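PDB 6W3V: methyl-accepting chemotaxis protein from Campylobacter jejuni, which probably senses amino acids such as the bound phenylalanine through a Cache-type ligand-binding region and relays the signal for chemotaxis. Local coordinates for residues 78-83 / 158-163. Sequence-based numbering, arbitrary orientation.
Sequences ALNVYL and GVDIPS. With PHE (phenylalanine), chain C.
Y82 and N80, on one strand, both reach D160 on the antiparallel neighbour, and the three side chains share the face that receives the phenylalanine ligand. Y82 OH donates to D160 OD1 at 2.7 Å, meeting it on the syn side and 27° out of the carboxylate plane. N80 ND2 bonds the anti lone pair of D160 OD2 at 3.0 Å, with amide and carboxylate nearly perpendicular. The ligand N donates to D160 OD2 at 2.7 Å. T142 OG1 also bonds OD1, so both oxygens are gripped twice; the charge probably favours the ligand's ammonium group.

The packing is tight around Y82. Its CG sits between the backbone N and the carbonyl carbon (chi1 43°), which lays the ring over G158. G158 CA makes a CH-pi contact 3.9 Å from the centroid of the Y82 ring, and ligand CD2 lies over the opposite face. Backbone bonds between Y82 and G158 run both ways, and D160 N donates to N80 O at 2.9 Å.

On the sheet face of V81 and V159 the packing is looser. V81 CG1 and V159 CG2 are 4.4 Å apart, and helix 4-48 covers these valines. At the end of the contact, L79 CB stays 4.3 Å from CD of the partly exposed P162.

D133 OD2 bonds N80 ND2, and D133 OD1 the ligand. An aspartate on the central antiparallel sheet that holds the ligand's amino group is typical of amino-acid-binding Cache (PDC) sensor domains.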
ATOM      1  N   ALA A  78      -0.244   0.744  14.158  1.00 12.52           N
ATOM      2  CA  ALA A  78      -0.245   1.828  13.185  1.00 14.28           C
ATOM      3  C   ALA A  78       0.629   2.976  13.696  1.00 13.46           C
ATOM      4  O   ALA A  78       0.904   3.088  14.899  1.00 15.01           O
ATOM      5  CB  ALA A  78      -1.640   2.324  12.901  1.00 13.13           C
ATOM      6  N   LEU A  79       1.080   3.848  12.796  1.00 13.98           N
ATOM      7  CA  LEU A  79       1.910   4.979  13.167  1.00 14.03           C
ATOM      8  C   LEU A  79       1.048   6.082  13.747  1.00 13.98           C
ATOM      9  O   LEU A  79       1.416   6.672  14.740  1.00 16.22           O
ATOM     10  CB  LEU A  79       2.692   5.478  11.949  1.00 15.34           C
ATOM     11  CG  LEU A  79       3.826   6.423  12.308  1.00 19.27           C
ATOM     12  CD1 LEU A  79       4.909   5.647  13.082  1.00 27.33           C
ATOM     13  CD2 LEU A  79       4.408   7.115  11.083  1.00 23.49           C
ATOM     14  N   ASN A  80      -0.055   6.379  13.085  1.00 12.90           N
ATOM     15  CA  ASN A  80      -0.977   7.437  13.501  1.00 13.81           C
ATOM     16  C   ASN A  80      -2.370   6.973  13.154  1.00 14.05           C
ATOM     17  O   ASN A  80      -2.562   6.331  12.131  1.00 13.24           O
ATOM     18  CB  ASN A  80      -0.737   8.747  12.735  1.00 13.73           C
ATOM     19  CG  ASN A  80       0.628   9.379  12.942  1.00 16.13           C
ATOM     20  OD1 ASN A  80       1.006   9.739  14.069  1.00 17.23           O
ATOM     21  ND2 ASN A  80       1.384   9.488  11.853  1.00 17.23           N
ATOM     22  N   VAL A  81      -3.357   7.352  13.983  1.00 11.92           N
ATOM     23  CA  VAL A  81      -4.744   7.178  13.698  1.00 11.63           C
ATOM     24  C   VAL A  81      -5.434   8.473  14.126  1.00 13.85           C
ATOM     25  O   VAL A  81      -5.155   8.978  15.217  1.00 14.12           O
ATOM     26  CB  VAL A  81      -5.365   5.965  14.404  1.00 11.20           C
ATOM     27  CG1 VAL A  81      -6.840   5.852  14.178  1.00 14.14           C
ATOM     28  CG2 VAL A  81      -4.654   4.673  14.026  1.00 11.96           C
ATOM     29  N   TYR A  82      -6.286   9.035  13.265  1.00 11.95           N
ATOM     30  CA  TYR A  82      -6.777  10.366  13.514  1.00 11.90           C
ATOM     31  C   TYR A  82      -8.153  10.554  12.895  1.00 11.66           C
ATOM     32  O   TYR A  82      -8.576   9.890  11.973  1.00 11.75           O
ATOM     33  CB  TYR A  82      -5.784  11.419  13.010  1.00 13.15           C
ATOM     34  CG  TYR A  82      -5.167  11.139  11.649  1.00 12.47           C
ATOM     35  CD1 TYR A  82      -4.007  10.363  11.545  1.00 13.15           C
ATOM     36  CD2 TYR A  82      -5.737  11.573  10.466  1.00 12.61           C
ATOM     37  CE1 TYR A  82      -3.449  10.061  10.338  1.00 13.44           C
ATOM     38  CE2 TYR A  82      -5.192  11.255   9.237  1.00 13.30           C
ATOM     39  CZ  TYR A  82      -3.994  10.555   9.175  1.00 13.09           C
ATOM     40  OH  TYR A  82      -3.465  10.285   7.945  1.00 14.23           O
ATOM     41  N   LEU A  83      -8.840  11.577  13.420  1.00 12.28           N
ATOM     42  CA  LEU A  83     -10.164  11.989  12.930  1.00 12.30           C
ATOM     43  C   LEU A  83     -10.174  13.490  12.711  1.00 12.07           C
ATOM     44  O   LEU A  83     -10.048  14.257  13.684  1.00 13.56           O
ATOM     45  CB  LEU A  83     -11.259  11.605  13.931  1.00 12.93           C
ATOM     46  CG  LEU A  83     -12.699  11.945  13.523  1.00 12.84           C
ATOM     47  CD1 LEU A  83     -13.146  11.176  12.289  1.00 13.99           C
ATOM     48  CD2 LEU A  83     -13.691  11.746  14.661  1.00 14.04           C
ATOM     49  N   GLY A 158      -8.359   8.820   9.380  1.00 11.08           N
ATOM     50  CA  GLY A 158      -7.155   8.393   8.711  1.00 11.01           C
ATOM     51  C   GLY A 158      -6.344   7.452   9.552  1.00 11.66           C
ATOM     52  O   GLY A 158      -6.274   7.560  10.776  1.00 12.22           O
ATOM     53  N   VAL A 159      -5.724   6.500   8.846  1.00 11.65           N
ATOM     54  CA  VAL A 159      -4.914   5.456   9.441  1.00 11.54           C
ATOM     55  C   VAL A 159      -3.593   5.389   8.654  1.00 10.77           C
ATOM     56  O   VAL A 159      -3.623   5.223   7.419  1.00 11.94           O
ATOM     57  CB  VAL A 159      -5.609   4.092   9.379  1.00 11.12           C
ATOM     58  CG1 VAL A 159      -4.642   2.997   9.841  1.00 13.16           C
ATOM     59  CG2 VAL A 159      -6.883   4.079  10.176  1.00 11.45           C
ATOM     60  N   ASP A 160      -2.474   5.631   9.326  1.00 12.07           N
ATOM     61  CA  ASP A 160      -1.138   5.629   8.686  1.00 11.74           C
ATOM     62  C   ASP A 160      -0.417   4.342   9.037  1.00 11.70           C
ATOM     63  O   ASP A 160      -0.143   4.082  10.218  1.00 12.52           O
ATOM     64  CB  ASP A 160      -0.277   6.786   9.188  1.00 12.85           C
ATOM     65  CG  ASP A 160      -0.800   8.171   8.794  1.00 12.60           C
ATOM     66  OD1 ASP A 160      -1.699   8.271   7.924  1.00 13.49           O
ATOM     67  OD2 ASP A 160      -0.230   9.133   9.353  1.00 15.39           O
ATOM     68  N   ILE A 161      -0.070   3.592   8.002  1.00 13.04           N
ATOM     69  CA  ILE A 161       0.706   2.380   8.154  1.00 14.01           C
ATOM     70  C   ILE A 161       2.065   2.602   7.495  1.00 14.37           C
ATOM     71  O   ILE A 161       2.112   3.109   6.379  1.00 15.45           O
ATOM     72  CB  ILE A 161       0.007   1.200   7.477  1.00 13.81           C
ATOM     73  CG1 ILE A 161      -1.433   1.000   7.982  1.00 13.30           C
ATOM     74  CG2 ILE A 161       0.818  -0.083   7.654  1.00 14.88           C
ATOM     75  CD1 ILE A 161      -1.560   0.688   9.445  1.00 16.64           C
ATOM     76  N   PRO A 162       3.175   2.312   8.192  1.00 15.88           N
ATOM     77  CA  PRO A 162       4.475   2.523   7.549  1.00 18.32           C
ATOM     78  C   PRO A 162       4.593   1.742   6.250  1.00 16.32           C
ATOM     79  O   PRO A 162       4.234   0.567   6.185  1.00 16.20           O
ATOM     80  CB  PRO A 162       5.452   2.004   8.588  1.00 20.75           C
ATOM     81  CG  PRO A 162       4.732   2.184   9.897  1.00 24.54           C
ATOM     82  CD  PRO A 162       3.308   1.894   9.592  1.00 20.49           C
ATOM     83  N   SER A 163       5.031   2.408   5.188  1.00 16.51           N
ATOM     84  CA  SER A 163       5.219   1.743   3.915  1.00 17.74           C
ATOM     85  C   SER A 163       6.284   0.668   4.032  1.00 16.13           C
ATOM     86  O   SER A 163       6.216  -0.347   3.301  1.00 16.92           O
ATOM     87  CB  SER A 163       5.531   2.733   2.786  1.00 23.06           C
ATOM     88  OG  SER A 163       6.606   3.547   3.161  1.00 27.48           O
TER
HETATM   89  N   PHE C 301       0.230  11.299   7.813  1.00 16.30           N
HETATM   90  CA  PHE C 301      -0.668  12.463   7.999  1.00 16.14           C
HETATM   91  C   PHE C 301      -0.178  13.591   7.103  1.00 17.09           C
HETATM   92  O   PHE C 301       1.049  13.768   7.001  1.00 19.06           O
HETATM   93  CB  PHE C 301      -0.597  12.915   9.464  1.00 17.47           C
HETATM   94  CG  PHE C 301      -1.485  14.048   9.797  1.00 20.67           C
HETATM   95  CD1 PHE C 301      -1.065  15.319   9.549  1.00 24.80           C
HETATM   96  CD2 PHE C 301      -2.692  13.836  10.393  1.00 21.20           C
HETATM   97  CE1 PHE C 301      -1.840  16.396   9.911  1.00 28.86           C
HETATM   98  CE2 PHE C 301      -3.482  14.901  10.698  1.00 23.51           C
HETATM   99  CZ  PHE C 301      -3.097  16.174  10.358  1.00 26.79           C
HETATM  100  OXT PHE C 301      -1.011  14.314   6.522  1.00 20.69           O